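Local coordinates for methyltransferase (Streptococcus mutans, PDB 3LDF), which binds S-adenosyl-L-homocysteine and is probably an S-adenosylmethionine-dependent methyltransferase acting on RNA, at residues Q360-D365 with S374-K379. Residues are numbered along the deposited sequence; the frame is centred on the assembly and turned at random.
Sequences QQLPSD and SSNYLK
Q361 and N376 show how side-chain amides can link two chain segments just beyond an antiparallel strand pair. Strands 355-360 and 379-384 lie side by side at one margin of the Rossmann-like methyltransferase sheet, and the contact sits where the loop between them begins and ends.

Two hydrogen bonds cross it, each joining a side-chain amide to a backbone group of the other segment. Q361 NE2 donates to L378 O (3.1 Å), in the plane of its own amide but tilted from that of the carbonyl; Q361 CA adds a CA-H...O contact to the same oxygen at 3.4 Å. In return, N376 OD1 takes the N-H of L362 on a lone pair (3.1 Å, 159° at the hydrogen). N376 turns its CG away from its own N (chi1 -161°), which carries OD1 across to this N-H, and its amide stacks nearly parallel to that of Q361, 3° apart. A water accepts from N376 ND2 and donates to L362 O, so the N376 amide holds L362 N directly and L362 O through the water.

L362 CD1 makes a CH-pi contact over one face of the Y377 ring, 4.2 Å from the centroid, while CD2 packs on L378 CB at 3.5 Å.

N376 is the centre of an inverse gamma turn; just beyond it K379 NZ donates to Y377 O and also to M336 O. Two side-chain amides directed at backbone groups, with L362 packed beside them, hold the two ends of the loop together next to the strand pair.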
ATOM      1  N   GLN A 360      -3.511  11.819   6.283  1.00 18.89           N
ATOM      2  CA  GLN A 360      -4.092  11.123   5.134  1.00 20.17           C
ATOM      3  C   GLN A 360      -3.906   9.634   5.346  1.00 19.79           C
ATOM      4  O   GLN A 360      -2.831   9.220   5.756  1.00 20.70           O
ATOM      5  CB  GLN A 360      -3.396  11.518   3.798  1.00 19.21           C
ATOM      6  CG  GLN A 360      -4.014  12.825   3.217  1.00 25.42           C
ATOM      7  CD  GLN A 360      -3.167  13.537   2.157  1.00 25.91           C
ATOM      8  OE1 GLN A 360      -2.155  14.211   2.474  1.00 25.30           O
ATOM      9  NE2 GLN A 360      -3.593  13.420   0.893  1.00 25.04           N
ATOM     10  N   GLN A 361      -4.903   8.828   4.979  1.00 18.73           N
ATOM     11  CA  GLN A 361      -4.765   7.349   5.069  1.00 19.01           C
ATOM     12  C   GLN A 361      -5.282   6.745   3.747  1.00 17.71           C
ATOM     13  O   GLN A 361      -5.291   7.463   2.751  1.00 17.29           O
ATOM     14  CB  GLN A 361      -5.468   6.793   6.340  1.00 18.12           C
ATOM     15  CG  GLN A 361      -4.857   7.345   7.639  1.00 19.65           C
ATOM     16  CD  GLN A 361      -5.192   6.459   8.875  1.00 21.68           C
ATOM     17  OE1 GLN A 361      -6.124   6.749   9.588  1.00 19.52           O
ATOM     18  NE2 GLN A 361      -4.465   5.366   9.071  1.00 18.63           N
ATOM     19  N   LEU A 362      -5.758   5.493   3.745  1.00 16.25           N
ATOM     20  CA  LEU A 362      -5.961   4.754   2.487  1.00 15.72           C
ATOM     21  C   LEU A 362      -7.149   5.349   1.679  1.00 14.53           C
ATOM     22  O   LEU A 362      -8.183   5.646   2.261  1.00 13.75           O
ATOM     23  CB  LEU A 362      -6.185   3.252   2.747  1.00 15.81           C
ATOM     24  CG  LEU A 362      -5.031   2.346   3.204  1.00 18.15           C
ATOM     25  CD1 LEU A 362      -5.552   0.920   3.507  1.00 19.18           C
ATOM     26  CD2 LEU A 362      -3.993   2.223   2.122  1.00 15.00           C
ATOM     27  N   PRO A 363      -6.979   5.540   0.352  1.00 13.26           N
ATOM     28  CA  PRO A 363      -8.128   6.003  -0.465  1.00 13.47           C
ATOM     29  C   PRO A 363      -9.187   4.914  -0.642  1.00 14.57           C
ATOM     30  O   PRO A 363      -8.929   3.740  -0.350  1.00 15.74           O
ATOM     31  CB  PRO A 363      -7.481   6.407  -1.772  1.00 12.71           C
ATOM     32  CG  PRO A 363      -6.200   5.469  -1.886  1.00 12.99           C
ATOM     33  CD  PRO A 363      -5.763   5.270  -0.446  1.00 12.81           C
ATOM     34  N   SER A 364     -10.376   5.285  -1.095  1.00 15.28           N
ATOM     35  CA  SER A 364     -11.546   4.402  -1.026  1.00 17.27           C
ATOM     36  C   SER A 364     -11.412   3.081  -1.858  1.00 18.21           C
ATOM     37  O   SER A 364     -12.103   2.092  -1.587  1.00 19.32           O
ATOM     38  CB  SER A 364     -12.791   5.199  -1.458  1.00 18.35           C
ATOM     39  OG  SER A 364     -12.632   5.612  -2.826  1.00 16.13           O
ATOM     40  N   ASP A 365     -10.542   3.060  -2.876  1.00 17.61           N
ATOM     41  CA  ASP A 365     -10.298   1.790  -3.631  1.00 17.60           C
ATOM     42  C   ASP A 365      -9.493   0.790  -2.800  1.00 17.10           C
ATOM     43  O   ASP A 365      -9.630  -0.420  -2.965  1.00 18.87           O
ATOM     44  CB  ASP A 365      -9.607   2.059  -4.970  1.00 15.93           C
ATOM     45  CG  ASP A 365      -8.305   2.826  -4.808  1.00 17.80           C
ATOM     46  OD1 ASP A 365      -8.214   3.759  -3.947  1.00 17.25           O
ATOM     47  OD2 ASP A 365      -7.376   2.525  -5.578  1.00 17.59           O
ATOM     48  N   SER A 374      -6.477  -1.531  12.329  1.00 37.67           N
ATOM     49  CA  SER A 374      -5.247  -2.088  11.789  1.00 37.13           C
ATOM     50  C   SER A 374      -5.213  -2.271  10.256  1.00 34.52           C
ATOM     51  O   SER A 374      -4.160  -2.073   9.641  1.00 35.16           O
ATOM     52  CB  SER A 374      -5.002  -3.416  12.469  1.00 39.74           C
ATOM     53  OG  SER A 374      -3.668  -3.447  12.895  1.00 43.02           O
ATOM     54  N   SER A 375      -6.342  -2.630   9.648  1.00 32.55           N
ATOM     55  CA  SER A 375      -6.503  -2.622   8.190  1.00 30.20           C
ATOM     56  C   SER A 375      -6.160  -1.305   7.476  1.00 26.72           C
ATOM     57  O   SER A 375      -5.772  -1.331   6.290  1.00 26.63           O
ATOM     58  CB  SER A 375      -7.902  -3.132   7.755  1.00 30.85           C
ATOM     59  OG  SER A 375      -8.923  -2.194   8.031  1.00 31.37           O
ATOM     60  N   ASN A 376      -6.297  -0.161   8.152  1.00 23.20           N
ATOM     61  CA  ASN A 376      -6.031   1.090   7.469  1.00 20.00           C
ATOM     62  C   ASN A 376      -4.529   1.395   7.621  1.00 19.24           C
ATOM     63  O   ASN A 376      -4.137   2.208   8.479  1.00 19.86           O
ATOM     64  CB  ASN A 376      -6.946   2.251   7.987  1.00 18.30           C
ATOM     65  CG  ASN A 376      -7.006   3.429   6.980  1.00 18.33           C
ATOM     66  OD1 ASN A 376      -6.172   3.508   6.085  1.00 15.96           O
ATOM     67  ND2 ASN A 376      -7.991   4.344   7.129  1.00 20.10           N
ATOM     68  N   TYR A 377      -3.687   0.750   6.822  1.00 17.94           N
ATOM     69  CA  TYR A 377      -2.260   0.668   7.182  1.00 18.93           C
ATOM     70  C   TYR A 377      -1.423   1.894   6.742  1.00 18.07           C
ATOM     71  O   TYR A 377      -0.322   2.072   7.230  1.00 18.93           O
ATOM     72  CB  TYR A 377      -1.636  -0.660   6.700  1.00 20.22           C
ATOM     73  CG  TYR A 377      -1.746  -0.855   5.182  1.00 21.37           C
ATOM     74  CD1 TYR A 377      -0.888  -0.167   4.294  1.00 19.63           C
ATOM     75  CD2 TYR A 377      -2.727  -1.700   4.632  1.00 22.23           C
ATOM     76  CE1 TYR A 377      -0.982  -0.327   2.890  1.00 16.85           C
ATOM     77  CE2 TYR A 377      -2.840  -1.855   3.221  1.00 22.68           C
ATOM     78  CZ  TYR A 377      -1.971  -1.142   2.361  1.00 21.05           C
ATOM     79  OH  TYR A 377      -2.063  -1.312   0.974  1.00 21.55           O
ATOM     80  N   LEU A 378      -1.964   2.733   5.846  1.00 16.27           N
ATOM     81  CA  LEU A 378      -1.250   3.881   5.331  1.00 15.70           C
ATOM     82  C   LEU A 378      -1.454   5.020   6.310  1.00 15.08           C
ATOM     83  O   LEU A 378      -2.571   5.272   6.674  1.00 16.65           O
ATOM     84  CB  LEU A 378      -1.758   4.294   3.921  1.00 13.20           C
ATOM     85  CG  LEU A 378      -1.152   5.591   3.391  1.00 12.93           C
ATOM     86  CD1 LEU A 378       0.369   5.470   3.181  1.00 14.77           C
ATOM     87  CD2 LEU A 378      -1.796   5.894   2.003  1.00 15.90           C
ATOM     88  N   LYS A 379      -0.383   5.700   6.735  1.00 15.20           N
ATOM     89  CA  LYS A 379      -0.486   6.943   7.542  1.00 15.26           C
ATOM     90  C   LYS A 379       0.426   7.990   6.909  1.00 15.38           C
ATOM     91  O   LYS A 379       1.625   7.738   6.708  1.00 16.36           O
ATOM     92  CB  LYS A 379      -0.063   6.716   8.997  1.00 16.54           C
ATOM     93  CG  LYS A 379      -0.819   5.631   9.751  1.00 18.63           C
ATOM     94  CD  LYS A 379      -0.043   4.326   9.718  1.00 24.33           C
ATOM     95  CE  LYS A 379      -0.871   3.126  10.219  1.00 27.91           C
ATOM     96  NZ  LYS A 379      -0.193   1.800  10.021  1.00 20.92           N
TER
HETATM   97  O   HOH W   1      -8.744   6.207   4.901  1.00  9.42           O